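Long-range contacts in glutamine amidotransferase domain-containing protein (Streptococcus mutans, PDB 3L7N), which is of uncharacterized function but probably hydrolyses glutamine as a type-1 glutamine amidotransferase and passes the ammonia to an acceptor: residues His4-Glu9 against Ser29-Tyr34; Pro109-Gly114 against Gln202-Val207; His141-Met146 against Pro163-Lys168. All blocks are in the same frame, centred on the assembly; numbering follows the deposited sequence.

From the N terminus, strand 2-7 leads through helix 15-23 to strand 27-32, and contact 1 closes this first loop at one margin of the sheet. The chain then runs through strands 48-51 and 86-90 before contact 2 opens at Pro109-Gly114. It closes at Gln202-Val207, where helix 197-203 ends and the chain runs on as a loop. Contact 3 opens and closes within that excursion. It joins strands 136-143 and 145-146 to the loop that leads into strand 166-170. Contacts 2 and 3 touch: His143 N lies 3.0 Å from Glu112 O, a probable hydrogen bond. Contact 1 stands across the chain's centre, about 28 Å from contact 2 and 21 Å from contact 3 between centres.

Contact 1: His4-Glu9 against Ser29-Tyr34; sequences HFILHE and SMTKVY
Strands 2-7 and 27-32 are the parallel pair of a beta-alpha-beta unit, and they meet here from His4 to Leu7 and from Ser29 to Lys32. Helix 15-23 makes the connection. Strand 27-32 is the outermost on this side of the sheet. Phe5 uses both backbone polar groups across the pair. Its N donates to Ser29 O (2.9 Å, 173° at the hydrogen), and its O accepts from Thr31 N (2.8 Å). Leu7 repeats the pattern: its N donates to Thr31 O (2.9 Å) and its O accepts from Val33 N (3.0 Å). Phe5, Leu7 and Met30 share one face, where Phe5 and Met30 also reach Leu18 of helix 15-23. Phe5 CB touches Met30 CG at 3.7 Å, and Leu7 CD1 meets Met30 CE at 4.0 Å. His4, Ile6 and Thr31 lie on the other face, where Ile6 packs on helix 70-82. His8 lies alongside Val33, its CD2 3.9 Å from Val33 CG2, while its ring nitrogens bond Glu73 and Gly53. Tyr34 chi1, 57°, sets CG between its backbone N and carbonyl carbon. The ring then lies along the chain at Glu9, whose CA sits over one face in a CH-pi contact, 3.9 Å from the centroid.

Contact 2: Pro109-Gly114 against Gln202-Val207; sequences PKKEIG and QTETYV
This is a loop-to-strand contact: the chain leaving helix 197-203 runs past the end of strand 106-113, with Tyr206 and Val207 beside Lys110 to Ile113. One backbone hydrogen bond joins them. Ile113 N donates to Tyr206 O at 3.0 Å, nearly straight at 167° and in the carbonyl plane. The same oxygen also takes a CA-H contact from Glu112 CA at 3.4 Å. Val207 pairs with Ile113 in a single bridge, and Val207 CG1 packs on Ile113 CB at 4.2 Å. The Tyr206 ring is met at its edge by Lys110, whose CB is 3.7 Å from CD2. Tyr206 CB rests against Lys111 O. Beside it, Glu112 runs the same way as Tyr206, its carboxylate almost perpendicular to the ring; Ser159 is the main partner of that carboxylate. Tyr116 adds an edge-to-face ring contact to Tyr206. At the solvent side Lys110, bent at chi2 (-41°) and again at chi4, brings its amine to the loop. NZ donates to Thr205 OG1 at 2.8 Å and makes a long salt bridge to Glu204 OE2 at 3.7 Å. The whole is a post-helix loop laid against strand 106-113 by a single backbone bridge, with Tyr206 and Lys110 packed beside it.

Contact 3: His141-Met146 against Pro163-Lys168; sequences HWHGDM and PRQIIK
Met146 reaches across to Pro163 and Arg164, and Gln165 comes up to His141; no hydrogen bond links the two segments. The Met146 side chain is extended beyond CG, which carries its sulfur and methyl to Pro163 and Arg164. SD touches Pro163 CD at 3.8 Å. CE lies over one face of the Arg164 guanidinium, 4.1 Å from NE, and also meets Arg164 CD at 3.9 Å. Further along, the Gln165 chain bends at chi2 (-55°) and brings its amide to the edge of the His141 ring. Gln165 NE2 is 3.5 Å from His141 CD2, with amide and ring planes 71° apart. His143 also comes near Gln165 NE2. Outside this shell, Arg164 NH1 donates to Pro147 O, next to Met146 in the chain. The Gln165 amide nitrogen is held by Ser159 OG and more weakly by Glu112 OE2. His141 ND1 makes a weak bond to Gly114 O of contact 2. Strands 136-143 and 166-170 are not neighbours in the sheet; the loop just before strand 166-170 bridges the gap through side chains. The His143 ring lies close to what is probably the nucleophile elbow of the type-1 glutamine amidotransferase fold.

Contact 1: His4-Glu9 against Ser29-Tyr34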
# COMPACT_ATOMS: atom_id res chain seq x y z
N HIS A 4 11.16 -1.01 -9.22
CA HIS A 4 11.00 0.45 -9.29
C HIS A 4 9.89 0.97 -8.37
O HIS A 4 8.73 0.54 -8.50
CB HIS A 4 10.77 0.92 -10.76
CG HIS A 4 10.84 2.41 -10.93
ND1 HIS A 4 9.73 3.22 -10.74
CD2 HIS A 4 11.90 3.25 -11.12
CE1 HIS A 4 10.10 4.50 -10.87
NE2 HIS A 4 11.40 4.55 -11.10
N PHE A 5 10.23 1.92 -7.48
CA PHE A 5 9.26 2.51 -6.53
C PHE A 5 8.70 3.81 -7.01
O PHE A 5 9.45 4.68 -7.53
CB PHE A 5 9.93 2.82 -5.23
CG PHE A 5 10.21 1.61 -4.38
CD1 PHE A 5 9.29 1.21 -3.39
CD2 PHE A 5 11.37 0.89 -4.54
CE1 PHE A 5 9.52 0.07 -2.62
CE2 PHE A 5 11.59 -0.26 -3.78
CZ PHE A 5 10.66 -0.65 -2.79
N ILE A 6 7.41 4.02 -6.79
CA ILE A 6 6.82 5.33 -7.03
C ILE A 6 6.43 5.92 -5.68
O ILE A 6 5.73 5.28 -4.90
CB ILE A 6 5.52 5.22 -7.94
CG1 ILE A 6 5.79 4.45 -9.20
CG2 ILE A 6 4.94 6.58 -8.21
CD1 ILE A 6 6.54 5.17 -10.13
N LEU A 7 6.94 7.09 -5.35
CA LEU A 7 6.75 7.62 -4.01
C LEU A 7 6.10 9.00 -4.08
O LEU A 7 6.36 9.75 -5.00
CB LEU A 7 8.06 7.69 -3.29
CG LEU A 7 8.94 6.44 -3.18
CD1 LEU A 7 10.12 6.82 -2.42
CD2 LEU A 7 8.24 5.33 -2.51
N HIS A 8 5.18 9.28 -3.17
CA HIS A 8 4.27 10.39 -3.36
C HIS A 8 4.40 11.40 -2.22
O HIS A 8 3.72 12.42 -2.21
CB HIS A 8 2.79 9.91 -3.38
CG HIS A 8 2.48 8.87 -4.42
ND1 HIS A 8 2.23 7.55 -4.08
CD2 HIS A 8 2.17 8.99 -5.73
CE1 HIS A 8 1.90 6.88 -5.17
NE2 HIS A 8 1.85 7.72 -6.19
N GLU A 9 5.15 11.03 -1.19
CA GLU A 9 5.58 11.97 -0.15
C GLU A 9 6.62 11.36 0.81
O GLU A 9 6.84 10.08 0.82
CB GLU A 9 4.41 12.57 0.59
CG GLU A 9 4.09 13.98 0.13
CD GLU A 9 5.10 15.02 0.65
OE1 GLU A 9 6.35 14.71 0.72
OE2 GLU A 9 4.66 16.10 1.06
N SER A 29 15.19 1.27 -8.03
CA SER A 29 15.14 2.69 -8.50
C SER A 29 13.90 3.33 -7.97
O SER A 29 13.03 2.65 -7.51
CB SER A 29 15.17 2.77 -10.04
OG SER A 29 14.42 1.73 -10.62
N MET A 30 13.81 4.65 -8.00
CA MET A 30 12.65 5.30 -7.44
C MET A 30 12.20 6.51 -8.24
O MET A 30 12.98 7.07 -8.97
CB MET A 30 12.96 5.76 -6.09
CG MET A 30 13.06 4.74 -5.11
SD MET A 30 14.16 5.33 -3.85
CE MET A 30 13.45 4.63 -2.43
N THR A 31 10.97 6.96 -8.04
CA THR A 31 10.54 8.18 -8.63
C THR A 31 9.94 8.92 -7.54
O THR A 31 8.96 8.48 -6.95
CB THR A 31 9.46 7.93 -9.75
OG1 THR A 31 10.05 7.21 -10.85
CG2 THR A 31 8.91 9.23 -10.27
N LYS A 32 10.48 10.05 -7.20
CA LYS A 32 9.87 10.76 -6.13
C LYS A 32 8.97 11.87 -6.69
O LYS A 32 9.44 12.99 -6.95
CB LYS A 32 10.92 11.28 -5.20
CG LYS A 32 11.63 10.22 -4.51
CD LYS A 32 12.94 10.70 -3.90
CE LYS A 32 13.77 9.54 -3.37
NZ LYS A 32 15.07 9.96 -2.91
N VAL A 33 7.68 11.56 -6.96
CA VAL A 33 6.85 12.52 -7.69
C VAL A 33 6.71 13.86 -6.99
O VAL A 33 6.67 14.88 -7.63
CB VAL A 33 5.54 11.97 -8.07
CG1 VAL A 33 5.73 10.72 -8.82
CG2 VAL A 33 4.65 11.75 -6.85
N TYR A 34 6.73 13.85 -5.66
CA TYR A 34 6.67 15.08 -4.88
C TYR A 34 7.87 15.99 -5.12
O TYR A 34 7.84 17.17 -4.69
CB TYR A 34 6.50 14.77 -3.35
CG TYR A 34 7.57 13.91 -2.78
CD1 TYR A 34 8.67 14.46 -2.13
CD2 TYR A 34 7.52 12.52 -2.92
CE1 TYR A 34 9.68 13.66 -1.64
CE2 TYR A 34 8.52 11.72 -2.44
CZ TYR A 34 9.62 12.30 -1.80
OH TYR A 34 10.64 11.50 -1.33

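Contact 2: Pro109-Gly114 against Gln202-Val207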
# COMPACT_ATOMS: atom_id res chain seq x y z
N PRO A 109 -15.88 2.20 5.17
CA PRO A 109 -16.89 2.23 6.24
C PRO A 109 -16.36 2.96 7.46
O PRO A 109 -16.94 3.96 7.90
CB PRO A 109 -17.10 0.71 6.59
CG PRO A 109 -16.57 -0.06 5.41
CD PRO A 109 -15.93 0.95 4.41
N LYS A 110 -15.23 2.48 8.00
CA LYS A 110 -14.54 3.17 9.09
C LYS A 110 -13.06 3.59 8.70
O LYS A 110 -12.29 2.79 8.06
CB LYS A 110 -14.58 2.31 10.36
CG LYS A 110 -15.93 2.46 11.18
CD LYS A 110 -16.43 4.01 11.24
CE LYS A 110 -17.44 4.30 12.45
NZ LYS A 110 -16.78 5.14 13.59
N LYS A 111 -12.69 4.81 9.04
CA LYS A 111 -11.28 5.21 8.93
C LYS A 111 -10.40 4.56 9.98
O LYS A 111 -10.85 4.27 11.07
CB LYS A 111 -11.13 6.72 8.91
CG LYS A 111 -10.59 7.34 10.13
CD LYS A 111 -10.85 8.86 10.03
CE LYS A 111 -9.56 9.64 10.07
NZ LYS A 111 -9.65 10.95 9.30
N GLU A 112 -9.18 4.23 9.60
CA GLU A 112 -8.34 3.38 10.45
C GLU A 112 -6.89 3.90 10.49
O GLU A 112 -6.25 4.10 9.45
CB GLU A 112 -8.37 1.94 9.97
CG GLU A 112 -9.71 1.27 10.01
CD GLU A 112 -9.68 -0.13 9.33
OE1 GLU A 112 -10.12 -1.16 9.97
OE2 GLU A 112 -9.14 -0.23 8.20
N ILE A 113 -6.38 4.09 11.69
CA ILE A 113 -5.08 4.69 11.92
C ILE A 113 -4.48 4.02 13.13
O ILE A 113 -4.85 4.31 14.23
CB ILE A 113 -5.23 6.20 12.24
CG1 ILE A 113 -5.78 6.97 11.03
CG2 ILE A 113 -3.95 6.75 12.72
CD1 ILE A 113 -5.68 8.46 11.17
N GLY A 114 -3.64 3.05 12.93
CA GLY A 114 -3.08 2.36 14.02
C GLY A 114 -2.87 0.96 13.67
O GLY A 114 -2.94 0.62 12.53
N GLN A 202 -10.11 9.59 20.68
CA GLN A 202 -11.34 9.24 21.41
C GLN A 202 -12.58 9.34 20.57
O GLN A 202 -13.38 8.43 20.57
CB GLN A 202 -11.52 10.07 22.70
CG GLN A 202 -10.23 10.47 23.42
CD GLN A 202 -10.00 12.00 23.35
OE1 GLN A 202 -10.67 12.73 22.57
NE2 GLN A 202 -9.04 12.50 24.13
N THR A 203 -12.76 10.46 19.84
CA THR A 203 -13.96 10.61 18.95
C THR A 203 -14.18 9.42 17.98
O THR A 203 -15.31 9.17 17.53
CB THR A 203 -14.03 12.02 18.13
OG1 THR A 203 -14.22 11.75 16.72
CG2 THR A 203 -12.75 12.86 18.31
N GLU A 204 -13.10 8.67 17.68
CA GLU A 204 -13.18 7.64 16.65
C GLU A 204 -12.81 6.20 17.13
O GLU A 204 -11.99 6.02 18.05
CB GLU A 204 -12.36 8.04 15.42
CG GLU A 204 -12.87 7.43 14.12
CD GLU A 204 -13.63 8.40 13.28
OE1 GLU A 204 -13.30 9.61 13.32
OE2 GLU A 204 -14.55 7.96 12.55
N THR A 205 -13.43 5.21 16.48
CA THR A 205 -13.37 3.81 16.90
C THR A 205 -11.99 3.27 16.69
O THR A 205 -11.49 2.45 17.50
CB THR A 205 -14.32 2.95 16.05
OG1 THR A 205 -15.43 3.75 15.59
CG2 THR A 205 -14.81 1.69 16.83
N TYR A 206 -11.40 3.64 15.55
CA TYR A 206 -10.28 2.92 14.98
C TYR A 206 -9.08 3.81 14.75
O TYR A 206 -8.28 3.54 13.89
CB TYR A 206 -10.69 2.26 13.71
CG TYR A 206 -11.56 1.08 13.94
CD1 TYR A 206 -11.15 0.06 14.82
CD2 TYR A 206 -12.83 0.98 13.33
CE1 TYR A 206 -11.97 -1.05 15.08
CE2 TYR A 206 -13.66 -0.13 13.58
CZ TYR A 206 -13.21 -1.15 14.47
OH TYR A 206 -14.00 -2.26 14.73
N VAL A 207 -8.96 4.84 15.57
CA VAL A 207 -7.80 5.67 15.61
C VAL A 207 -7.08 5.49 16.96
O VAL A 207 -7.68 5.69 18.05
CB VAL A 207 -8.20 7.13 15.45
CG1 VAL A 207 -7.01 8.01 15.59
CG2 VAL A 207 -8.89 7.36 14.11

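Contact 3: His141-Met146 against Pro163-Lys168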
# COMPACT_ATOMS: atom_id res chain seq x y z
N HIS A 141 -2.31 0.62 9.72
CA HIS A 141 -3.38 1.21 8.94
C HIS A 141 -3.23 2.66 8.99
O HIS A 141 -2.90 3.21 10.04
CB HIS A 141 -4.78 0.84 9.52
CG HIS A 141 -5.07 -0.60 9.49
ND1 HIS A 141 -4.64 -1.46 10.48
CD2 HIS A 141 -5.64 -1.37 8.54
CE1 HIS A 141 -4.93 -2.71 10.14
NE2 HIS A 141 -5.54 -2.68 8.96
N TRP A 142 -3.50 3.34 7.85
CA TRP A 142 -3.58 4.80 7.84
C TRP A 142 -4.44 5.38 6.68
O TRP A 142 -3.93 6.12 5.87
CB TRP A 142 -2.18 5.41 7.80
CG TRP A 142 -2.11 6.72 8.48
CD1 TRP A 142 -2.68 7.90 8.06
CD2 TRP A 142 -1.43 7.01 9.72
NE1 TRP A 142 -2.41 8.91 9.00
CE2 TRP A 142 -1.65 8.39 10.01
CE3 TRP A 142 -0.63 6.25 10.60
CZ2 TRP A 142 -1.08 9.01 11.12
CZ3 TRP A 142 -0.12 6.86 11.72
CH2 TRP A 142 -0.34 8.24 11.97
N HIS A 143 -5.76 5.14 6.70
CA HIS A 143 -6.61 5.57 5.56
C HIS A 143 -7.95 6.08 5.93
O HIS A 143 -8.43 5.88 7.01
CB HIS A 143 -6.80 4.46 4.60
CG HIS A 143 -7.61 3.35 5.15
ND1 HIS A 143 -7.20 2.60 6.23
CD2 HIS A 143 -8.81 2.85 4.77
CE1 HIS A 143 -8.10 1.66 6.47
NE2 HIS A 143 -9.07 1.78 5.60
N GLY A 144 -8.57 6.72 4.95
CA GLY A 144 -9.94 7.12 5.03
C GLY A 144 -10.71 6.54 3.88
O GLY A 144 -11.93 6.41 3.95
N ASP A 145 -9.97 6.14 2.82
CA ASP A 145 -10.57 5.56 1.61
C ASP A 145 -10.11 4.10 1.41
O ASP A 145 -9.39 3.56 2.25
CB ASP A 145 -10.22 6.38 0.41
CG ASP A 145 -10.92 7.68 0.38
OD1 ASP A 145 -11.85 7.88 1.18
OD2 ASP A 145 -10.55 8.52 -0.43
N MET A 146 -10.61 3.46 0.36
CA MET A 146 -10.22 2.09 0.02
C MET A 146 -10.40 1.85 -1.51
O MET A 146 -10.96 2.67 -2.21
CB MET A 146 -11.05 1.10 0.81
CG MET A 146 -12.57 0.95 0.27
SD MET A 146 -13.61 -0.23 1.22
CE MET A 146 -15.09 -0.11 0.27
N PRO A 163 -13.52 -3.49 4.43
CA PRO A 163 -13.77 -4.80 3.80
C PRO A 163 -12.81 -5.14 2.64
O PRO A 163 -12.94 -6.19 2.01
CB PRO A 163 -15.18 -4.68 3.27
CG PRO A 163 -15.41 -3.19 3.10
CD PRO A 163 -14.56 -2.49 4.09
N ARG A 164 -11.82 -4.28 2.39
CA ARG A 164 -10.91 -4.48 1.27
C ARG A 164 -9.39 -4.20 1.67
O ARG A 164 -8.86 -3.12 1.40
CB ARG A 164 -11.35 -3.56 0.11
CG ARG A 164 -12.60 -4.03 -0.58
CD ARG A 164 -13.16 -2.99 -1.45
NE ARG A 164 -14.40 -3.45 -1.98
CZ ARG A 164 -15.14 -2.84 -2.92
NH1 ARG A 164 -14.73 -1.72 -3.52
NH2 ARG A 164 -16.29 -3.38 -3.28
N GLN A 165 -8.77 -5.11 2.38
CA GLN A 165 -7.50 -4.80 2.93
C GLN A 165 -6.42 -5.23 1.96
O GLN A 165 -5.46 -4.52 1.76
CB GLN A 165 -7.29 -5.46 4.30
CG GLN A 165 -7.92 -4.76 5.43
CD GLN A 165 -7.52 -3.30 5.56
OE1 GLN A 165 -6.66 -2.82 4.84
NE2 GLN A 165 -8.17 -2.57 6.48
N ILE A 166 -6.58 -6.41 1.40
CA ILE A 166 -5.65 -6.94 0.46
C ILE A 166 -6.47 -7.46 -0.72
O ILE A 166 -7.59 -7.99 -0.51
CB ILE A 166 -4.95 -8.08 1.02
CG1 ILE A 166 -4.09 -7.65 2.21
CG2 ILE A 166 -4.13 -8.73 -0.01
CD1 ILE A 166 -3.30 -8.81 2.82
N ILE A 167 -5.99 -7.22 -1.96
CA ILE A 167 -6.78 -7.54 -3.17
C ILE A 167 -5.86 -8.12 -4.21
O ILE A 167 -4.73 -7.68 -4.35
CB ILE A 167 -7.48 -6.31 -3.75
CG1 ILE A 167 -8.46 -5.73 -2.77
CG2 ILE A 167 -8.18 -6.64 -5.14
CD1 ILE A 167 -9.10 -4.44 -3.29
N LYS A 168 -6.30 -9.17 -4.89
CA LYS A 168 -5.56 -9.68 -5.95
C LYS A 168 -6.25 -9.32 -7.20
O LYS A 168 -7.37 -9.85 -7.48
CB LYS A 168 -5.43 -11.14 -5.86
CG LYS A 168 -4.70 -11.75 -7.05
CD LYS A 168 -4.68 -13.28 -6.95
CE LYS A 168 -3.88 -13.94 -8.04
NZ LYS A 168 -2.99 -15.06 -7.40